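Local coordinates for protein alpha-1,2-mannosidase (PDB 2WW2) that hydrolyses alpha-mannosidic linkages with inversion of the anomeric configuration, as a calcium-dependent glycoside hydrolase of family 92 from a human gut bacterium, at residues A[280-285]-A[614-619]; A[288-293]-A[633-638]; A[549-554]-A[604-609]. All coordinates share one frame; numbering follows the deposited sequence.

Interaction 1 (A[280-285]-A[614-619])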
loop_
_atom_site.group_PDB
_atom_site.type_symbol
_atom_site.label_atom_id
_atom_site.label_comp_id
_atom_site.label_asym_id
_atom_site.label_seq_id
_atom_site.Cartn_x
_atom_site.Cartn_y
_atom_site.Cartn_z
ATOM N N THR A 280 -23.110 -8.537 -25.082
ATOM C CA THR A 280 -23.170 -7.114 -25.458
ATOM C C THR A 280 -22.176 -6.807 -26.593
ATOM O O THR A 280 -21.238 -7.568 -26.826
ATOM C CB THR A 280 -22.834 -6.195 -24.267
ATOM O OG1 THR A 280 -21.484 -6.425 -23.886
ATOM C CG2 THR A 280 -23.772 -6.470 -23.047
ATOM N N ASP A 281 -22.380 -5.703 -27.310
ATOM C CA ASP A 281 -21.375 -5.283 -28.297
ATOM C C ASP A 281 -20.002 -5.136 -27.645
ATOM O O ASP A 281 -18.976 -5.470 -28.228
ATOM C CB ASP A 281 -21.774 -3.953 -28.946
ATOM C CG ASP A 281 -22.912 -4.111 -29.919
ATOM O OD1 ASP A 281 -23.194 -5.262 -30.326
ATOM O OD2 ASP A 281 -23.525 -3.084 -30.272
ATOM N N GLU A 282 -19.975 -4.629 -26.423
ATOM C CA GLU A 282 -18.675 -4.453 -25.751
ATOM C C GLU A 282 -17.965 -5.805 -25.515
ATOM O O GLU A 282 -16.742 -5.939 -25.736
ATOM C CB GLU A 282 -18.874 -3.670 -24.459
ATOM C CG GLU A 282 -17.675 -3.633 -23.546
ATOM C CD GLU A 282 -16.492 -2.865 -24.107
ATOM O OE1 GLU A 282 -16.603 -2.195 -25.150
ATOM O OE2 GLU A 282 -15.416 -2.951 -23.481
ATOM N N GLN A 283 -18.729 -6.802 -25.083
ATOM C CA GLN A 283 -18.188 -8.151 -24.912
ATOM C C GLN A 283 -17.699 -8.762 -26.231
ATOM O O GLN A 283 -16.649 -9.397 -26.285
ATOM C CB GLN A 283 -19.247 -9.057 -24.257
ATOM C CG GLN A 283 -19.523 -8.695 -22.769
ATOM C CD GLN A 283 -20.669 -9.502 -22.163
ATOM O OE1 GLN A 283 -21.671 -9.790 -22.828
ATOM N NE2 GLN A 283 -20.533 -9.859 -20.885
ATOM N N LEU A 284 -18.488 -8.618 -27.293
ATOM C CA LEU A 284 -18.095 -9.130 -28.600
ATOM C C LEU A 284 -16.804 -8.420 -29.077
ATOM O O LEU A 284 -15.896 -9.043 -29.625
ATOM C CB LEU A 284 -19.243 -8.910 -29.614
ATOM C CG LEU A 284 -20.505 -9.759 -29.329
ATOM C CD1 LEU A 284 -21.742 -9.285 -30.092
ATOM C CD2 LEU A 284 -20.213 -11.210 -29.689
ATOM N N ARG A 285 -16.737 -7.109 -28.893
ATOM C CA ARG A 285 -15.496 -6.389 -29.248
ATOM C C ARG A 285 -14.298 -6.879 -28.448
ATOM O O ARG A 285 -13.202 -7.057 -28.994
ATOM C CB ARG A 285 -15.687 -4.879 -29.084
ATOM C CG ARG A 285 -16.676 -4.334 -30.129
ATOM C CD ARG A 285 -16.740 -2.838 -30.101
ATOM N NE ARG A 285 -17.067 -2.333 -28.785
ATOM C CZ ARG A 285 -18.199 -1.698 -28.487
ATOM N NH1 ARG A 285 -19.118 -1.496 -29.431
ATOM N NH2 ARG A 285 -18.406 -1.271 -27.238
ATOM N N LEU A 614 -11.696 -6.416 -15.403
ATOM C CA LEU A 614 -10.331 -6.148 -15.844
ATOM C C LEU A 614 -10.153 -6.041 -17.359
ATOM O O LEU A 614 -9.011 -6.010 -17.855
ATOM C CB LEU A 614 -9.406 -7.235 -15.312
ATOM C CG LEU A 614 -9.300 -7.277 -13.785
ATOM C CD1 LEU A 614 -8.204 -8.242 -13.415
ATOM C CD2 LEU A 614 -9.018 -5.873 -13.200
ATOM N N TYR A 615 -11.268 -5.977 -18.087
ATOM C CA TYR A 615 -11.210 -5.900 -19.550
ATOM C C TYR A 615 -12.216 -4.913 -20.112
ATOM O O TYR A 615 -13.343 -4.766 -19.602
ATOM C CB TYR A 615 -11.504 -7.267 -20.195
ATOM C CG TYR A 615 -10.417 -8.283 -20.017
ATOM C CD1 TYR A 615 -9.377 -8.374 -20.928
ATOM C CD2 TYR A 615 -10.408 -9.132 -18.911
ATOM C CE1 TYR A 615 -8.370 -9.300 -20.757
ATOM C CE2 TYR A 615 -9.409 -10.045 -18.730
ATOM C CZ TYR A 615 -8.390 -10.132 -19.643
ATOM O OH TYR A 615 -7.387 -11.069 -19.455
ATOM N N ASN A 616 -11.801 -4.228 -21.165
ATOM C CA ASN A 616 -12.751 -3.594 -22.067
ATOM C C ASN A 616 -12.123 -3.513 -23.460
ATOM O O ASN A 616 -10.968 -3.901 -23.650
ATOM C CB ASN A 616 -13.215 -2.227 -21.545
ATOM C CG ASN A 616 -12.099 -1.229 -21.471
ATOM O OD1 ASN A 616 -11.570 -0.789 -22.495
ATOM N ND2 ASN A 616 -11.739 -0.840 -20.249
ATOM N N SER A 617 -12.880 -3.040 -24.441
ATOM C CA SER A 617 -12.401 -3.098 -25.807
ATOM C C SER A 617 -11.709 -1.813 -26.260
ATOM O O SER A 617 -11.310 -1.713 -27.425
ATOM C CB SER A 617 -13.571 -3.401 -26.757
ATOM O OG SER A 617 -14.407 -2.252 -26.860
ATOM N N GLY A 618 -11.579 -0.837 -25.358
ATOM C CA GLY A 618 -11.013 0.472 -25.708
ATOM C C GLY A 618 -9.503 0.548 -25.509
ATOM O O GLY A 618 -8.833 -0.486 -25.281
ATOM N N SER A 619 -8.959 1.768 -25.578
ATOM C CA SER A 619 -7.504 1.945 -25.574
ATOM C C SER A 619 -6.861 1.528 -24.261
ATOM O O SER A 619 -5.688 1.180 -24.239
ATOM C CB SER A 619 -7.122 3.389 -25.910
ATOM O OG SER A 619 -7.633 4.277 -24.954
HETATM O O HOH W 1 -15.949 -4.376 -20.477
#
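The backbones come closest where Arg-285, one turn into its helix, faces Ser-617 in an irregular loop, with their CA atoms 5.7 Å apart. Glu-282 does most of the gripping. Its CG stands anti to the backbone N (chi1 169°) and the chain then bends at chi2, which carries the carboxylate over to the loop. Both oxygens are used there: OE2 accepts from the backbone N of Ser-617 at 2.7 Å, while OE1 takes the hydroxyl OG of the same residue at 2.8 Å. Each donor arrives on the syn side, about 30° out of the carboxylate plane. OE1 has a second donor on its anti lone pair, Arg-285 NH2 at 2.9 Å, a salt bridge lying within the guanidinium plane. Arg-285 NE closes the ring of bonds by donating to Ser-617 OG, 3.3 Å away, so that hydroxyl both gives and receives. The paired arginine probably helps keep the glutamate ionised. Next to this grip, Asn-616 OD1 accepts from Gly-618 N at 2.9 Å in an Asx turn, and a water donates to Tyr-615 O and, weakly, to Glu-282 OE2. Thr-280 and Gln-283 form a capping box at the start of the helix. Helix 281-294 is thus joined to the loop after helix 600-613 within the helical catalytic domain, consistent with the (alpha/alpha)6 fold of family 92.

Interaction 2 (A[288-293]-A[633-638])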
loop_
_atom_site.group_PDB
_atom_site.type_symbol
_atom_site.label_atom_id
_atom_site.label_comp_id
_atom_site.label_asym_id
_atom_site.label_seq_id
_atom_site.Cartn_x
_atom_site.Cartn_y
_atom_site.Cartn_z
ATOM N N TYR A 288 -13.392 -10.626 -29.749
ATOM C CA TYR A 288 -12.784 -10.728 -31.073
ATOM C C TYR A 288 -11.496 -9.935 -31.196
ATOM O O TYR A 288 -10.617 -10.319 -31.941
ATOM C CB TYR A 288 -13.810 -10.396 -32.182
ATOM C CG TYR A 288 -14.761 -11.569 -32.315
ATOM C CD1 TYR A 288 -14.293 -12.792 -32.801
ATOM C CD2 TYR A 288 -16.088 -11.483 -31.890
ATOM C CE1 TYR A 288 -15.126 -13.903 -32.896
ATOM C CE2 TYR A 288 -16.929 -12.592 -31.970
ATOM C CZ TYR A 288 -16.433 -13.799 -32.480
ATOM O OH TYR A 288 -17.245 -14.916 -32.571
ATOM N N SER A 289 -11.380 -8.837 -30.462
ATOM C CA SER A 289 -10.089 -8.129 -30.396
ATOM C C SER A 289 -9.007 -9.008 -29.782
ATOM O O SER A 289 -7.900 -9.092 -30.317
ATOM C CB SER A 289 -10.232 -6.833 -29.606
ATOM O OG SER A 289 -11.147 -5.938 -30.249
ATOM N N CYS A 290 -9.321 -9.669 -28.666
ATOM C CA CYS A 290 -8.357 -10.603 -28.062
ATOM C C CYS A 290 -8.029 -11.737 -29.016
ATOM O O CYS A 290 -6.873 -12.172 -29.091
ATOM C CB CYS A 290 -8.891 -11.167 -26.727
ATOM S SG CYS A 290 -8.953 -9.947 -25.406
ATOM N N LEU A 291 -9.034 -12.232 -29.748
ATOM C CA LEU A 291 -8.780 -13.337 -30.667
ATOM C C LEU A 291 -7.874 -12.854 -31.811
ATOM O O LEU A 291 -6.915 -13.535 -32.192
ATOM C CB LEU A 291 -10.098 -13.945 -31.206
ATOM C CG LEU A 291 -10.007 -15.172 -32.141
ATOM C CD1 LEU A 291 -9.170 -16.330 -31.501
ATOM C CD2 LEU A 291 -11.387 -15.659 -32.567
ATOM N N TYR A 292 -8.172 -11.680 -32.364
ATOM C CA TYR A 292 -7.297 -11.106 -33.400
ATOM C C TYR A 292 -5.850 -11.042 -32.925
ATOM O O TYR A 292 -4.929 -11.465 -33.641
ATOM C CB TYR A 292 -7.809 -9.707 -33.786
ATOM C CG TYR A 292 -6.760 -8.680 -34.130
ATOM C CD1 TYR A 292 -6.227 -8.607 -35.419
ATOM C CD2 TYR A 292 -6.341 -7.739 -33.188
ATOM C CE1 TYR A 292 -5.268 -7.635 -35.756
ATOM C CE2 TYR A 292 -5.385 -6.759 -33.516
ATOM C CZ TYR A 292 -4.868 -6.714 -34.804
ATOM O OH TYR A 292 -3.926 -5.761 -35.129
ATOM N N ARG A 293 -5.656 -10.545 -31.705
ATOM C CA ARG A 293 -4.316 -10.388 -31.154
ATOM C C ARG A 293 -3.658 -11.756 -31.065
ATOM O O ARG A 293 -2.460 -11.911 -31.292
ATOM C CB ARG A 293 -4.381 -9.697 -29.773
ATOM C CG ARG A 293 -3.043 -9.198 -29.235
ATOM C CD ARG A 293 -3.171 -8.466 -27.878
ATOM N NE ARG A 293 -1.862 -8.063 -27.357
ATOM C CZ ARG A 293 -1.520 -6.809 -27.053
ATOM N NH1 ARG A 293 -0.306 -6.550 -26.586
ATOM N NH2 ARG A 293 -2.395 -5.813 -27.197
ATOM N N ALA A 633 -5.234 -14.758 -25.120
ATOM C CA ALA A 633 -5.735 -16.129 -25.254
ATOM C C ALA A 633 -6.447 -16.592 -23.981
ATOM O O ALA A 633 -7.410 -17.382 -24.028
ATOM C CB ALA A 633 -4.574 -17.074 -25.583
ATOM N N TRP A 634 -5.971 -16.090 -22.844
ATOM C CA TRP A 634 -6.607 -16.364 -21.564
ATOM C C TRP A 634 -8.066 -15.884 -21.626
ATOM O O TRP A 634 -9.000 -16.573 -21.197
ATOM C CB TRP A 634 -5.852 -15.645 -20.437
ATOM C CG TRP A 634 -6.364 -15.948 -19.057
ATOM C CD1 TRP A 634 -5.846 -16.855 -18.172
ATOM C CD2 TRP A 634 -7.488 -15.344 -18.401
ATOM N NE1 TRP A 634 -6.579 -16.850 -17.007
ATOM C CE2 TRP A 634 -7.587 -15.929 -17.121
ATOM C CE3 TRP A 634 -8.405 -14.348 -18.762
ATOM C CZ2 TRP A 634 -8.578 -15.562 -16.204
ATOM C CZ3 TRP A 634 -9.395 -14.002 -17.856
ATOM C CH2 TRP A 634 -9.470 -14.596 -16.594
ATOM N N TYR A 635 -8.265 -14.712 -22.203
ATOM C CA TYR A 635 -9.629 -14.173 -22.279
ATOM C C TYR A 635 -10.483 -14.999 -23.247
ATOM O O TYR A 635 -11.647 -15.295 -22.966
ATOM C CB TYR A 635 -9.599 -12.706 -22.695
ATOM C CG TYR A 635 -10.973 -12.038 -22.696
ATOM C CD1 TYR A 635 -11.416 -11.292 -21.593
ATOM C CD2 TYR A 635 -11.818 -12.158 -23.783
ATOM C CE1 TYR A 635 -12.674 -10.684 -21.586
ATOM C CE2 TYR A 635 -13.092 -11.550 -23.777
ATOM C CZ TYR A 635 -13.498 -10.826 -22.683
ATOM O OH TYR A 635 -14.720 -10.216 -22.689
ATOM N N VAL A 636 -9.912 -15.382 -24.385
ATOM C CA VAL A 636 -10.672 -16.178 -25.365
ATOM C C VAL A 636 -11.127 -17.503 -24.759
ATOM O O VAL A 636 -12.307 -17.835 -24.780
ATOM C CB VAL A 636 -9.866 -16.401 -26.668
ATOM C CG1 VAL A 636 -10.584 -17.389 -27.583
ATOM C CG2 VAL A 636 -9.689 -15.063 -27.389
ATOM N N PHE A 637 -10.188 -18.261 -24.227
ATOM C CA PHE A 637 -10.547 -19.499 -23.543
ATOM C C PHE A 637 -11.588 -19.239 -22.446
ATOM O O PHE A 637 -12.627 -19.884 -22.411
ATOM C CB PHE A 637 -9.302 -20.131 -22.925
ATOM C CG PHE A 637 -8.627 -21.137 -23.816
ATOM C CD1 PHE A 637 -9.285 -22.309 -24.180
ATOM C CD2 PHE A 637 -7.334 -20.916 -24.283
ATOM C CE1 PHE A 637 -8.661 -23.248 -25.013
ATOM C CE2 PHE A 637 -6.705 -21.836 -25.116
ATOM C CZ PHE A 637 -7.359 -23.012 -25.462
ATOM N N SER A 638 -11.295 -18.307 -21.543
ATOM C CA SER A 638 -12.176 -18.090 -20.389
ATOM C C SER A 638 -13.595 -17.702 -20.798
ATOM O O SER A 638 -14.568 -18.168 -20.189
ATOM C CB SER A 638 -11.580 -17.068 -19.407
ATOM O OG SER A 638 -10.391 -17.593 -18.836
#
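A helix-helix packing in the interior of the GH92 catalytic domain brings Cys-290 and Leu-291 of helix 281-294 against Tyr-635 and Val-636 of helix 632-640. The axes of the short segments approach to 8.5 Å and their directions differ by 128°, a steep crossing on the antiparallel side. Leu-291 and Val-636 have the closest CA atoms, 6.3 Å apart. Val-636 has CG1 anti to its backbone N (chi1 172°), which leaves CG2 to meet the other helix. That methyl rests on the main chain itself, 3.7 Å from Leu-291 N, and it also touches the CB atoms of Cys-290 and Leu-291. Leu-341 of helix 338-345 packs on both Leu-291 and Val-636, extending the apolar cluster. Cys-290 also touches Tyr-622, which lies in the loop before helix 632-640 and binds a sodium ion together with Ser-19, Gly-624 and Asp-627. Within the second helix, Ser-638 N and OG both donate to Trp-634 O from opposite faces of its plane, with OG over the centre of the indole. Back at the interface, the thiol of Cys-290 makes a sulfur-aromatic contact with Tyr-635. The approach is oblique: SG lies 4.5 Å from the ring centroid, 37° off the normal. The sulfur is nearer still to the root of that side chain, with Cys-290 SG 3.9 Å from Tyr-635 CB.

Interaction 3 (A[549-554]-A[604-609])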
loop_
_atom_site.group_PDB
_atom_site.type_symbol
_atom_site.label_atom_id
_atom_site.label_comp_id
_atom_site.label_asym_id
_atom_site.label_seq_id
_atom_site.Cartn_x
_atom_site.Cartn_y
_atom_site.Cartn_z
ATOM N N SER A 549 -7.392 -15.694 -0.388
ATOM C CA SER A 549 -6.605 -14.526 0.031
ATOM C C SER A 549 -5.993 -13.775 -1.156
ATOM O O SER A 549 -5.347 -12.731 -0.990
ATOM C CB SER A 549 -5.518 -14.923 1.036
ATOM O OG SER A 549 -4.415 -15.546 0.395
ATOM N N MET A 550 -6.197 -14.298 -2.359
ATOM C CA MET A 550 -5.765 -13.591 -3.554
ATOM C C MET A 550 -6.908 -12.825 -4.189
ATOM O O MET A 550 -6.706 -11.722 -4.684
ATOM C CB MET A 550 -5.172 -14.549 -4.581
ATOM C CG MET A 550 -3.699 -14.824 -4.404
ATOM S SD MET A 550 -3.040 -15.574 -5.906
ATOM C CE MET A 550 -1.302 -15.151 -5.794
ATOM N N PHE A 551 -8.103 -13.408 -4.173
ATOM C CA PHE A 551 -9.256 -12.828 -4.872
ATOM C C PHE A 551 -10.310 -12.212 -3.954
ATOM O O PHE A 551 -11.426 -11.921 -4.398
ATOM C CB PHE A 551 -9.951 -13.888 -5.719
ATOM C CG PHE A 551 -9.019 -14.739 -6.506
ATOM C CD1 PHE A 551 -8.252 -14.195 -7.515
ATOM C CD2 PHE A 551 -8.920 -16.093 -6.247
ATOM C CE1 PHE A 551 -7.395 -14.985 -8.248
ATOM C CE2 PHE A 551 -8.065 -16.886 -6.975
ATOM C CZ PHE A 551 -7.296 -16.334 -7.976
ATOM N N VAL A 552 -9.969 -12.024 -2.684
ATOM C CA VAL A 552 -10.941 -11.584 -1.679
ATOM C C VAL A 552 -11.705 -10.305 -2.046
ATOM O O VAL A 552 -11.161 -9.394 -2.663
ATOM C CB VAL A 552 -10.266 -11.366 -0.301
ATOM N N ALA A 553 -12.971 -10.243 -1.637
ATOM C CA ALA A 553 -13.784 -9.043 -1.829
ATOM C C ALA A 553 -13.216 -7.853 -1.040
ATOM O O ALA A 553 -12.477 -8.033 -0.065
ATOM C CB ALA A 553 -15.244 -9.308 -1.434
ATOM N N PRO A 554 -13.551 -6.630 -1.474
ATOM C CA PRO A 554 -13.137 -5.451 -0.730
ATOM C C PRO A 554 -13.847 -5.363 0.625
ATOM O O PRO A 554 -14.980 -5.835 0.767
ATOM C CB PRO A 554 -13.592 -4.304 -1.634
ATOM N N GLN A 604 -15.952 -20.187 -10.857
ATOM C CA GLN A 604 -17.000 -19.588 -11.661
ATOM C C GLN A 604 -17.205 -18.112 -11.287
ATOM O O GLN A 604 -17.290 -17.241 -12.166
ATOM C CB GLN A 604 -18.301 -20.373 -11.484
ATOM C CG GLN A 604 -18.265 -21.771 -12.112
ATOM C CD GLN A 604 -19.198 -22.769 -11.416
ATOM O OE1 GLN A 604 -20.202 -22.394 -10.789
ATOM N NE2 GLN A 604 -18.865 -24.052 -11.526
ATOM N N TYR A 605 -17.279 -17.828 -9.988
ATOM C CA TYR A 605 -17.499 -16.452 -9.543
ATOM C C TYR A 605 -16.340 -15.535 -9.928
ATOM O O TYR A 605 -16.553 -14.491 -10.550
ATOM C CB TYR A 605 -17.726 -16.366 -8.028
ATOM C CG TYR A 605 -17.789 -14.937 -7.561
ATOM C CD1 TYR A 605 -18.953 -14.188 -7.714
ATOM C CD2 TYR A 605 -16.669 -14.317 -7.028
ATOM C CE1 TYR A 605 -19.013 -12.858 -7.304
ATOM C CE2 TYR A 605 -16.711 -12.985 -6.625
ATOM C CZ TYR A 605 -17.881 -12.265 -6.766
ATOM O OH TYR A 605 -17.909 -10.948 -6.361
ATOM N N HIS A 606 -15.127 -15.916 -9.542
ATOM C CA HIS A 606 -13.956 -15.060 -9.727
ATOM C C HIS A 606 -13.587 -14.846 -11.185
ATOM O O HIS A 606 -13.206 -13.746 -11.588
ATOM C CB HIS A 606 -12.757 -15.607 -8.959
ATOM C CG HIS A 606 -12.901 -15.476 -7.475
ATOM N ND1 HIS A 606 -12.983 -14.252 -6.846
ATOM C CD2 HIS A 606 -12.991 -16.412 -6.498
ATOM C CE1 HIS A 606 -13.117 -14.440 -5.543
ATOM N NE2 HIS A 606 -13.123 -15.742 -5.307
ATOM N N LEU A 607 -13.694 -15.902 -11.973
ATOM C CA LEU A 607 -13.452 -15.807 -13.395
ATOM C C LEU A 607 -14.400 -14.781 -14.028
ATOM O O LEU A 607 -13.976 -13.869 -14.754
ATOM C CB LEU A 607 -13.679 -17.195 -13.992
ATOM C CG LEU A 607 -13.220 -17.472 -15.406
ATOM C CD1 LEU A 607 -14.186 -16.765 -16.336
ATOM C CD2 LEU A 607 -11.754 -17.031 -15.616
ATOM N N ARG A 608 -15.691 -14.911 -13.754
ATOM C CA ARG A 608 -16.633 -13.966 -14.337
ATOM C C ARG A 608 -16.379 -12.544 -13.823
ATOM O O ARG A 608 -16.499 -11.580 -14.561
ATOM C CB ARG A 608 -18.079 -14.425 -14.104
ATOM C CG ARG A 608 -18.367 -15.774 -14.826
ATOM C CD ARG A 608 -18.432 -15.582 -16.342
ATOM N NE ARG A 608 -19.527 -14.661 -16.673
ATOM C CZ ARG A 608 -20.804 -15.031 -16.737
ATOM N NH1 ARG A 608 -21.145 -16.294 -16.522
ATOM N NH2 ARG A 608 -21.749 -14.140 -17.012
ATOM N N ASN A 609 -15.975 -12.423 -12.567
ATOM C CA ASN A 609 -15.659 -11.109 -11.997
ATOM C C ASN A 609 -14.458 -10.470 -12.730
ATOM O O ASN A 609 -14.516 -9.306 -13.142
ATOM C CB ASN A 609 -15.395 -11.262 -10.499
ATOM C CG ASN A 609 -15.547 -9.972 -9.737
ATOM O OD1 ASN A 609 -16.419 -9.149 -10.023
ATOM N ND2 ASN A 609 -14.701 -9.793 -8.733
#
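Phe-551 meets His-606 through a CH-pi contact, where a weakly bonded part of helix 540-551 passes the side of helix 600-613 in the GH92 catalytic domain. Ser-549 comes first, its OG bonded back to Arg-546 O. Met-550 packs on Trp-520 and Trp-524, and its CB lies 4.1 Å above the plane of the Phe-551 ring, over its centre. Phe-551 then makes the close contact, with both side chain and backbone. Its CB bond points at helix 600-613, whereas the ring beyond leads off again, since CG stands beside the backbone N and anti to the carbonyl carbon (chi1 -45°). The methylene therefore presses on the imidazole, and the phenyl ring is carried past it to an edge-to-face meeting with Tyr-580 and to contacts with Ile-591 and Tyr-594. The two rings themselves are neither stacked nor perpendicular: the centroids are 5.0 Å apart and the planes are inclined by 37°. The carbonyl O of Phe-551 also comes close, 3.2 Å from His-606 CE1, and after it the chain leaves the contact.

On the other side of the contact, His-606 is sandwiched. Tyr-605 CD2 lies 3.7 Å above one face of the imidazole, toward its rim, while Phe-551 occupies the opposite face, so the ring is held from both directions. Phe-551 CB sits 3.4 Å from the imidazole centroid, 24° off the ring normal, with His-606 CE1 its nearest atom at 3.2 Å.

In the fold
All three contacts lie in the catalytic domain; helices 281-294, 600-613 and 632-640 link them, with helix 540-551 joining in at interaction 3. Helix 281-294 serves interactions 1 and 2, meeting a loop near its start and helix 632-640 farther along. Helix 600-613 enters interaction 3 and leads into the loop of interaction 1. Interaction 2 is fully buried and apolar, with methyl, thiol and ring in contact. Interaction 1, partly buried, is built on charge and hydrogen bonds. Interaction 3, at the surface, rests on a methylene of Phe-551 set over the imidazole of His-606, the two rings only obliquely paired. Tyr-615 packs on Trp-634 and Tyr-635, joining interactions 1 and 2, while Leu-607 against Trp-634 and Ser-638 ties interaction 2 to interaction 3.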